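Local coordinates for Pab-dependent poly(a)-specific ribonuclease subunit PAN2 (Neurospora crassa, PDB 4CZX), which forms the N-terminal WD40 propeller of the PAN deadenylation nuclease subunit, which probably shortens the poly(A) tails of cytoplasmic mRNA, at residues 25-30 and 305-309; 260-266 and 289-295. One frame throughout, in Å; residues are numbered along the deposited sequence.

From the N terminus, strand 10-16 forms the outer edge of one blade, and residues 25-30 follow in the loop leading to strand 32-35 of the next. The chain then runs round the beta-propeller and returns as strands 290-295, 302-306 and 310-315, which complete the blade begun by strand 10-16. Contact 1 closes this circuit, tying the 25-30 loop to the turn after strand 302-306. Contact 2 is nested inside it: residues 260-266, at the end of strand 258-262, meet strand 290-295 of the closing blade, shutting a much shorter loop. The two join directly, Leu-291 N lying 2.7 Å from Ala-305 O and Pro-29 packing on Leu-291.

Contact 1 of 2, residues 25-30 and 305-309; sequences YHAGPA and ADNKH
The imidazole of His-309 slots between Tyr-25 and Pro-29 at the closing blade of this WD40 propeller, where strand 10-16 joins three C-terminal strands in a Velcro-type closure. Pro-29 lies over one face of the ring: its CA stands 3.8 Å from the ring centroid, 15° off the normal, as a CH-pi contact, while Pro-29 CB packs near CD2 of the histidine. The tyrosine approaches differently. Its ring is turned obliquely, at 55° to the imidazole, and Tyr-25 CD1 comes within 3.4 Å of His-309 ND1. Tyr-25 O meets the imidazole edge in its plane, 3.3 Å from His-309 CE1, and Gly-28 O also closes on that carbon. CG of His-309 is anti to the carbonyl carbon (chi1 -62°), which carries the ring across to the 25-30 loop; ND1 hydrogen-bonds Pro-18 O. Replacing His-309 by an alanine would probably leave Pro-18 O without this partner and open a gap between Tyr-25 and Pro-29. The turn carrying the histidine is type I, from Asp-306 to His-309, and begins as an Asx turn: Asp-306 OD1 receives Lys-308 N from above the carboxylate plane and also bonds Asn-310 N. Beside it a single water bridges the segments, accepting from Ala-30 N at 3.0 Å and donating to Asp-306 O at 2.8 Å.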
ATOM      1  N   TYR A  25       0.323  19.346   6.401  1.00 29.11           N
ATOM      2  CA  TYR A  25       1.199  20.450   6.823  1.00 31.55           C
ATOM      3  C   TYR A  25       1.750  21.295   5.662  1.00 34.25           C
ATOM      4  O   TYR A  25       1.749  22.537   5.702  1.00 29.54           O
ATOM      5  CB  TYR A  25       2.356  19.879   7.640  1.00 32.65           C
ATOM      6  CG  TYR A  25       3.330  20.904   8.154  1.00 32.53           C
ATOM      7  CD1 TYR A  25       2.971  21.781   9.166  1.00 29.48           C
ATOM      8  CD2 TYR A  25       4.629  20.983   7.637  1.00 37.14           C
ATOM      9  CE1 TYR A  25       3.857  22.714   9.650  1.00 34.73           C
ATOM     10  CE2 TYR A  25       5.526  21.920   8.117  1.00 39.61           C
ATOM     11  CZ  TYR A  25       5.129  22.784   9.126  1.00 42.75           C
ATOM     12  OH  TYR A  25       6.000  23.718   9.625  1.00 42.53           O
ATOM     13  N   HIS A  26       2.208  20.623   4.613  1.00 33.61           N
ATOM     14  CA  HIS A  26       2.808  21.228   3.418  0.60 33.37           C
ATOM     15  C   HIS A  26       1.870  22.189   2.705  1.00 31.94           C
ATOM     16  O   HIS A  26       2.289  23.057   1.937  1.00 32.91           O
ATOM     17  CB  HIS A  26       3.212  20.129   2.429  0.60 35.72           C
ATOM     18  CG  HIS A  26       2.041  19.465   1.768  0.60 29.65           C
ATOM     19  ND1 HIS A  26       1.314  18.458   2.371  0.60 28.60           N
ATOM     20  CD2 HIS A  26       1.449  19.689   0.569  0.60 19.65           C
ATOM     21  CE1 HIS A  26       0.335  18.083   1.568  0.60 27.30           C
ATOM     22  NE2 HIS A  26       0.398  18.809   0.467  0.60 30.98           N
ATOM     23  N   ALA A  27       0.574  21.976   2.907  1.00 29.39           N
ATOM     24  CA  ALA A  27      -0.438  22.718   2.165  1.00 32.92           C
ATOM     25  C   ALA A  27      -0.806  24.057   2.823  1.00 31.02           C
ATOM     26  O   ALA A  27      -1.487  24.877   2.211  1.00 28.45           O
ATOM     27  CB  ALA A  27      -1.689  21.857   1.978  1.00 32.12           C
ATOM     28  N   GLY A  28      -0.352  24.282   4.055  1.00 27.55           N
ATOM     29  CA  GLY A  28      -0.510  25.587   4.681  1.00 29.64           C
ATOM     30  C   GLY A  28      -1.239  25.576   6.018  1.00 30.36           C
ATOM     31  O   GLY A  28      -1.551  24.517   6.556  1.00 27.83           O
ATOM     32  N   PRO A  29      -1.511  26.765   6.566  1.00 31.97           N
ATOM     33  CA  PRO A  29      -2.176  26.901   7.870  1.00 28.11           C
ATOM     34  C   PRO A  29      -3.648  26.534   7.814  1.00 25.88           C
ATOM     35  O   PRO A  29      -4.164  26.176   6.752  1.00 26.01           O
ATOM     36  CB  PRO A  29      -2.008  28.391   8.190  1.00 28.37           C
ATOM     37  CG  PRO A  29      -2.025  29.033   6.837  1.00 31.13           C
ATOM     38  CD  PRO A  29      -1.230  28.076   5.957  1.00 31.81           C
ATOM     39  N   ALA A  30      -4.320  26.630   8.958  1.00 25.15           N
ATOM     40  CA  ALA A  30      -5.750  26.356   9.025  1.00 25.47           C
ATOM     41  C   ALA A  30      -6.534  27.188   8.002  1.00 24.75           C
ATOM     42  O   ALA A  30      -6.149  28.315   7.667  1.00 26.82           O
ATOM     43  CB  ALA A  30      -6.269  26.614  10.444  1.00 23.53           C
ATOM     44  N   ALA A 305      -6.495  31.708  14.940  1.00 24.90           N
ATOM     45  CA  ALA A 305      -5.536  30.872  14.227  1.00 29.48           C
ATOM     46  C   ALA A 305      -4.601  31.759  13.430  1.00 31.69           C
ATOM     47  O   ALA A 305      -5.047  32.753  12.851  1.00 32.29           O
ATOM     48  CB  ALA A 305      -6.246  29.876  13.307  1.00 27.30           C
ATOM     49  N   ASP A 306      -3.309  31.417  13.408  1.00 27.30           N
ATOM     50  CA  ASP A 306      -2.336  32.254  12.709  1.00 24.30           C
ATOM     51  C   ASP A 306      -1.703  31.535  11.523  1.00 29.02           C
ATOM     52  O   ASP A 306      -1.912  30.334  11.322  1.00 32.60           O
ATOM     53  CB  ASP A 306      -1.249  32.780  13.674  1.00 33.14           C
ATOM     54  CG  ASP A 306      -0.278  31.701  14.173  1.00 37.47           C
ATOM     55  OD1 ASP A 306      -0.153  30.611  13.574  1.00 32.29           O
ATOM     56  OD2 ASP A 306       0.392  31.967  15.195  1.00 42.16           O
ATOM     57  N   ASN A 307      -0.918  32.269  10.738  1.00 30.94           N
ATOM     58  CA  ASN A 307      -0.390  31.682   9.515  1.00 32.99           C
ATOM     59  C   ASN A 307       0.833  30.809   9.780  1.00 33.27           C
ATOM     60  O   ASN A 307       1.425  30.274   8.849  1.00 30.33           O
ATOM     61  CB  ASN A 307      -0.072  32.778   8.489  1.00 33.51           C
ATOM     62  CG  ASN A 307       1.133  33.598   8.859  1.00 31.73           C
ATOM     63  OD1 ASN A 307       1.516  33.680  10.022  1.00 36.64           O
ATOM     64  ND2 ASN A 307       1.748  34.213   7.859  1.00 38.13           N
ATOM     65  N   LYS A 308       1.198  30.659  11.052  1.00 33.48           N
ATOM     66  CA  LYS A 308       2.270  29.742  11.449  1.00 31.71           C
ATOM     67  C   LYS A 308       1.707  28.405  11.963  1.00 31.08           C
ATOM     68  O   LYS A 308       2.419  27.630  12.609  1.00 32.13           O
ATOM     69  CB  LYS A 308       3.153  30.381  12.526  1.00 35.98           C
ATOM     70  CG  LYS A 308       3.943  31.625  12.065  1.00 42.37           C
ATOM     71  CD  LYS A 308       4.685  31.403  10.756  1.00 47.72           C
ATOM     72  CE  LYS A 308       5.539  32.626  10.383  1.00 56.80           C
ATOM     73  NZ  LYS A 308       4.750  33.901  10.366  1.00 61.64           N
ATOM     74  N   HIS A 309       0.426  28.170  11.671  1.00 27.45           N
ATOM     75  CA  HIS A 309      -0.315  26.938  12.005  1.00 29.75           C
ATOM     76  C   HIS A 309      -0.763  26.830  13.475  1.00 34.89           C
ATOM     77  O   HIS A 309      -1.238  25.775  13.902  1.00 31.09           O
ATOM     78  CB  HIS A 309       0.500  25.681  11.637  1.00 27.79           C
ATOM     79  CG  HIS A 309       0.802  25.547  10.174  1.00 32.82           C
ATOM     80  ND1 HIS A 309       0.729  24.341   9.511  1.00 32.03           N
ATOM     81  CD2 HIS A 309       1.206  26.457   9.253  1.00 34.98           C
ATOM     82  CE1 HIS A 309       1.055  24.514   8.243  1.00 37.69           C
ATOM     83  NE2 HIS A 309       1.352  25.788   8.061  1.00 32.82           N
TER
HETATM   84  O   HOH W   1      -3.379  28.012  11.469  1.00 24.84           O

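Contact 2 of 2, residues 260-266 and 289-295; sequences IVVNQAG and VVLHFDV
Val-262 sets one methyl squarely on the ring of Phe-293, and apolar side chains make up much of this meeting of two propeller blades. CG2 of Val-262, anti to its carbonyl carbon, stands 3.5 Å from the Phe-293 ring centroid and only 1° off the normal, a CH-pi contact about equally distant from all six carbons. Ile-260 reaches the far end of the same ring, its CG2 3.6 Å from Phe-293 CZ, and sends CD1 to Val-295 CG2. At the other end Gln-264 lays its chain across Val-289 CG1, while Val-290 CG2 packs against Gly-266 N at 3.6 Å. Of polar links, one direct hydrogen bond joins the segments: Val-290 N gives to Gln-264 O at 2.8 Å, almost straight at 177°. A water held by Val-290 O makes a weak second bond to Gln-264 NE2. Around them, the short strand segments 260-262 and 290-295, in different sheets, run nearly antiparallel with their axes 9.0 Å apart at closest approach. Val-262 also packs on Ile-268 of strand 267-272, and Phe-293 on His-248 and Arg-250 of strand 248-251 and on Leu-304 of strand 302-306, opposite which Leu-291 and His-292 form a classic beta bulge facing Ala-305.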
ATOM      1  N   ILE A 260     -16.675  42.139  18.836  1.00 31.92           N
ATOM      2  CA  ILE A 260     -15.314  41.775  19.180  1.00 31.22           C
ATOM      3  C   ILE A 260     -14.475  41.875  17.915  1.00 30.11           C
ATOM      4  O   ILE A 260     -14.689  41.120  16.986  1.00 31.81           O
ATOM      5  CB  ILE A 260     -15.236  40.353  19.744  1.00 33.66           C
ATOM      6  CG1 ILE A 260     -16.175  40.221  20.951  1.00 36.34           C
ATOM      7  CG2 ILE A 260     -13.815  40.022  20.136  1.00 32.24           C
ATOM      8  CD1 ILE A 260     -16.433  38.765  21.358  1.00 42.79           C
ATOM      9  N   VAL A 261     -13.538  42.820  17.891  1.00 31.80           N
ATOM     10  CA  VAL A 261     -12.808  43.158  16.670  1.00 30.11           C
ATOM     11  C   VAL A 261     -11.326  42.834  16.780  1.00 27.19           C
ATOM     12  O   VAL A 261     -10.685  43.170  17.780  1.00 34.91           O
ATOM     13  CB  VAL A 261     -12.962  44.653  16.339  1.00 33.74           C
ATOM     14  CG1 VAL A 261     -12.373  44.950  14.962  1.00 36.28           C
ATOM     15  CG2 VAL A 261     -14.425  45.047  16.414  1.00 36.08           C
ATOM     16  N   VAL A 262     -10.778  42.208  15.741  1.00 28.09           N
ATOM     17  CA  VAL A 262      -9.437  41.660  15.804  1.00 27.85           C
ATOM     18  C   VAL A 262      -8.605  42.112  14.606  1.00 31.16           C
ATOM     19  O   VAL A 262      -9.081  42.076  13.472  1.00 34.79           O
ATOM     20  CB  VAL A 262      -9.465  40.106  15.835  1.00 38.64           C
ATOM     21  CG1 VAL A 262      -8.079  39.554  16.116  1.00 34.32           C
ATOM     22  CG2 VAL A 262     -10.467  39.606  16.880  1.00 42.33           C
ATOM     23  N   ASN A 263      -7.367  42.524  14.856  1.00 32.24           N
ATOM     24  CA  ASN A 263      -6.454  42.845  13.761  1.00 32.17           C
ATOM     25  C   ASN A 263      -5.458  41.708  13.550  1.00 37.17           C
ATOM     26  O   ASN A 263      -5.404  40.760  14.339  1.00 33.26           O
ATOM     27  CB  ASN A 263      -5.756  44.197  14.021  1.00 33.04           C
ATOM     28  CG  ASN A 263      -4.372  44.072  14.646  1.00 34.73           C
ATOM     29  OD1 ASN A 263      -4.100  43.197  15.464  1.00 41.26           O
ATOM     30  ND2 ASN A 263      -3.487  44.991  14.266  1.00 37.03           N
ATOM     31  N   GLN A 264      -4.664  41.794  12.489  1.00 30.75           N
ATOM     32  CA  GLN A 264      -3.813  40.672  12.113  1.00 32.26           C
ATOM     33  C   GLN A 264      -2.656  40.431  13.087  1.00 31.74           C
ATOM     34  O   GLN A 264      -2.044  39.363  13.070  1.00 36.45           O
ATOM     35  CB  GLN A 264      -3.282  40.891  10.692  1.00 33.85           C
ATOM     36  CG  GLN A 264      -4.387  40.736   9.645  1.00 35.89           C
ATOM     37  CD  GLN A 264      -3.851  40.711   8.224  1.00 45.64           C
ATOM     38  OE1 GLN A 264      -3.070  41.571   7.829  1.00 40.96           O
ATOM     39  NE2 GLN A 264      -4.277  39.720   7.449  1.00 46.70           N
ATOM     40  N   ALA A 265      -2.368  41.411  13.937  1.00 30.98           N
ATOM     41  CA  ALA A 265      -1.340  41.245  14.962  1.00 37.41           C
ATOM     42  C   ALA A 265      -1.911  40.669  16.261  1.00 38.62           C
ATOM     43  O   ALA A 265      -1.203  40.532  17.260  1.00 37.44           O
ATOM     44  CB  ALA A 265      -0.649  42.571  15.232  1.00 37.40           C
ATOM     45  N   GLY A 266      -3.196  40.347  16.249  1.00 35.52           N
ATOM     46  CA  GLY A 266      -3.831  39.763  17.423  1.00 36.48           C
ATOM     47  C   GLY A 266      -4.304  40.773  18.456  1.00 41.46           C
ATOM     48  O   GLY A 266      -4.639  40.403  19.585  1.00 39.66           O
ATOM     49  N   VAL A 289       0.804  35.852  11.566  1.00 38.78           N
ATOM     50  CA  VAL A 289      -0.298  36.744  11.238  1.00 35.53           C
ATOM     51  C   VAL A 289      -1.623  36.036  11.528  1.00 35.83           C
ATOM     52  O   VAL A 289      -1.807  34.892  11.124  1.00 31.39           O
ATOM     53  CB  VAL A 289      -0.253  37.157   9.764  1.00 38.24           C
ATOM     54  CG1 VAL A 289      -1.460  37.997   9.405  1.00 40.69           C
ATOM     55  CG2 VAL A 289       1.050  37.902   9.456  1.00 49.51           C
ATOM     56  N   VAL A 290      -2.536  36.701  12.229  1.00 34.43           N
ATOM     57  CA  VAL A 290      -3.828  36.088  12.531  1.00 34.00           C
ATOM     58  C   VAL A 290      -4.628  35.941  11.240  1.00 35.97           C
ATOM     59  O   VAL A 290      -4.720  36.888  10.454  1.00 33.89           O
ATOM     60  CB  VAL A 290      -4.638  36.909  13.567  1.00 34.04           C
ATOM     61  CG1 VAL A 290      -5.981  36.249  13.829  1.00 27.16           C
ATOM     62  CG2 VAL A 290      -3.856  37.044  14.857  1.00 33.51           C
ATOM     63  N   LEU A 291      -5.166  34.743  11.013  1.00 26.43           N
ATOM     64  CA  LEU A 291      -5.939  34.438   9.804  1.00 25.17           C
ATOM     65  C   LEU A 291      -7.410  34.142  10.066  1.00 26.32           C
ATOM     66  O   LEU A 291      -8.251  34.349   9.185  1.00 28.17           O
ATOM     67  CB  LEU A 291      -5.345  33.231   9.077  1.00 25.62           C
ATOM     68  CG  LEU A 291      -3.981  33.410   8.419  1.00 32.73           C
ATOM     69  CD1 LEU A 291      -3.611  32.122   7.714  1.00 35.45           C
ATOM     70  CD2 LEU A 291      -3.989  34.577   7.443  1.00 36.74           C
ATOM     71  N   HIS A 292      -7.709  33.593  11.245  1.00 28.39           N
ATOM     72  CA  HIS A 292      -9.088  33.248  11.598  1.00 27.02           C
ATOM     73  C   HIS A 292      -9.369  33.519  13.059  1.00 25.59           C
ATOM     74  O   HIS A 292      -8.463  33.513  13.894  1.00 29.34           O
ATOM     75  CB  HIS A 292      -9.400  31.767  11.286  1.00 24.95           C
ATOM     76  CG  HIS A 292      -8.957  31.336   9.929  1.00 25.73           C
ATOM     77  ND1 HIS A 292      -9.627  31.690   8.778  1.00 26.47           N
ATOM     78  CD2 HIS A 292      -7.906  30.576   9.538  1.00 25.24           C
ATOM     79  CE1 HIS A 292      -8.982  31.201   7.731  1.00 26.57           C
ATOM     80  NE2 HIS A 292      -7.942  30.509   8.165  1.00 32.13           N
ATOM     81  N   PHE A 293     -10.646  33.735  13.350  1.00 26.86           N
ATOM     82  CA  PHE A 293     -11.110  34.118  14.676  1.00 27.50           C
ATOM     83  C   PHE A 293     -12.519  33.578  14.929  1.00 26.07           C
ATOM     84  O   PHE A 293     -13.353  33.559  14.022  1.00 26.64           O
ATOM     85  CB  PHE A 293     -11.092  35.652  14.825  1.00 25.90           C
ATOM     86  CG  PHE A 293     -11.682  36.139  16.108  1.00 30.04           C
ATOM     87  CD1 PHE A 293     -11.038  35.898  17.312  1.00 34.24           C
ATOM     88  CD2 PHE A 293     -12.884  36.835  16.116  1.00 34.42           C
ATOM     89  CE1 PHE A 293     -11.573  36.350  18.503  1.00 39.19           C
ATOM     90  CE2 PHE A 293     -13.431  37.290  17.311  1.00 36.12           C
ATOM     91  CZ  PHE A 293     -12.778  37.038  18.502  1.00 33.67           C
ATOM     92  N   ASP A 294     -12.788  33.129  16.150  1.00 25.58           N
ATOM     93  CA  ASP A 294     -14.167  32.861  16.551  1.00 25.48           C
ATOM     94  C   ASP A 294     -14.336  33.080  18.050  1.00 28.54           C
ATOM     95  O   ASP A 294     -13.354  33.128  18.801  1.00 30.03           O
ATOM     96  CB  ASP A 294     -14.588  31.420  16.164  1.00 25.40           C
ATOM     97  CG  ASP A 294     -16.099  31.232  16.141  1.00 30.99           C
ATOM     98  OD1 ASP A 294     -16.833  32.248  16.028  1.00 27.14           O
ATOM     99  OD2 ASP A 294     -16.557  30.068  16.251  1.00 27.24           O
ATOM    100  N   VAL A 295     -15.591  33.214  18.472  1.00 26.32           N
ATOM    101  CA  VAL A 295     -15.947  33.326  19.885  1.00 26.58           C
ATOM    102  C   VAL A 295     -16.933  32.207  20.236  1.00 30.03           C
ATOM    103  O   VAL A 295     -17.751  31.820  19.406  1.00 28.60           O
ATOM    104  CB  VAL A 295     -16.569  34.705  20.216  1.00 32.79           C
ATOM    105  CG1 VAL A 295     -17.884  34.906  19.458  1.00 32.11           C
ATOM    106  CG2 VAL A 295     -16.791  34.855  21.716  1.00 31.35           C
TER
HETATM  107  O   HOH W   2      -6.664  37.910   8.839  1.00 34.94           O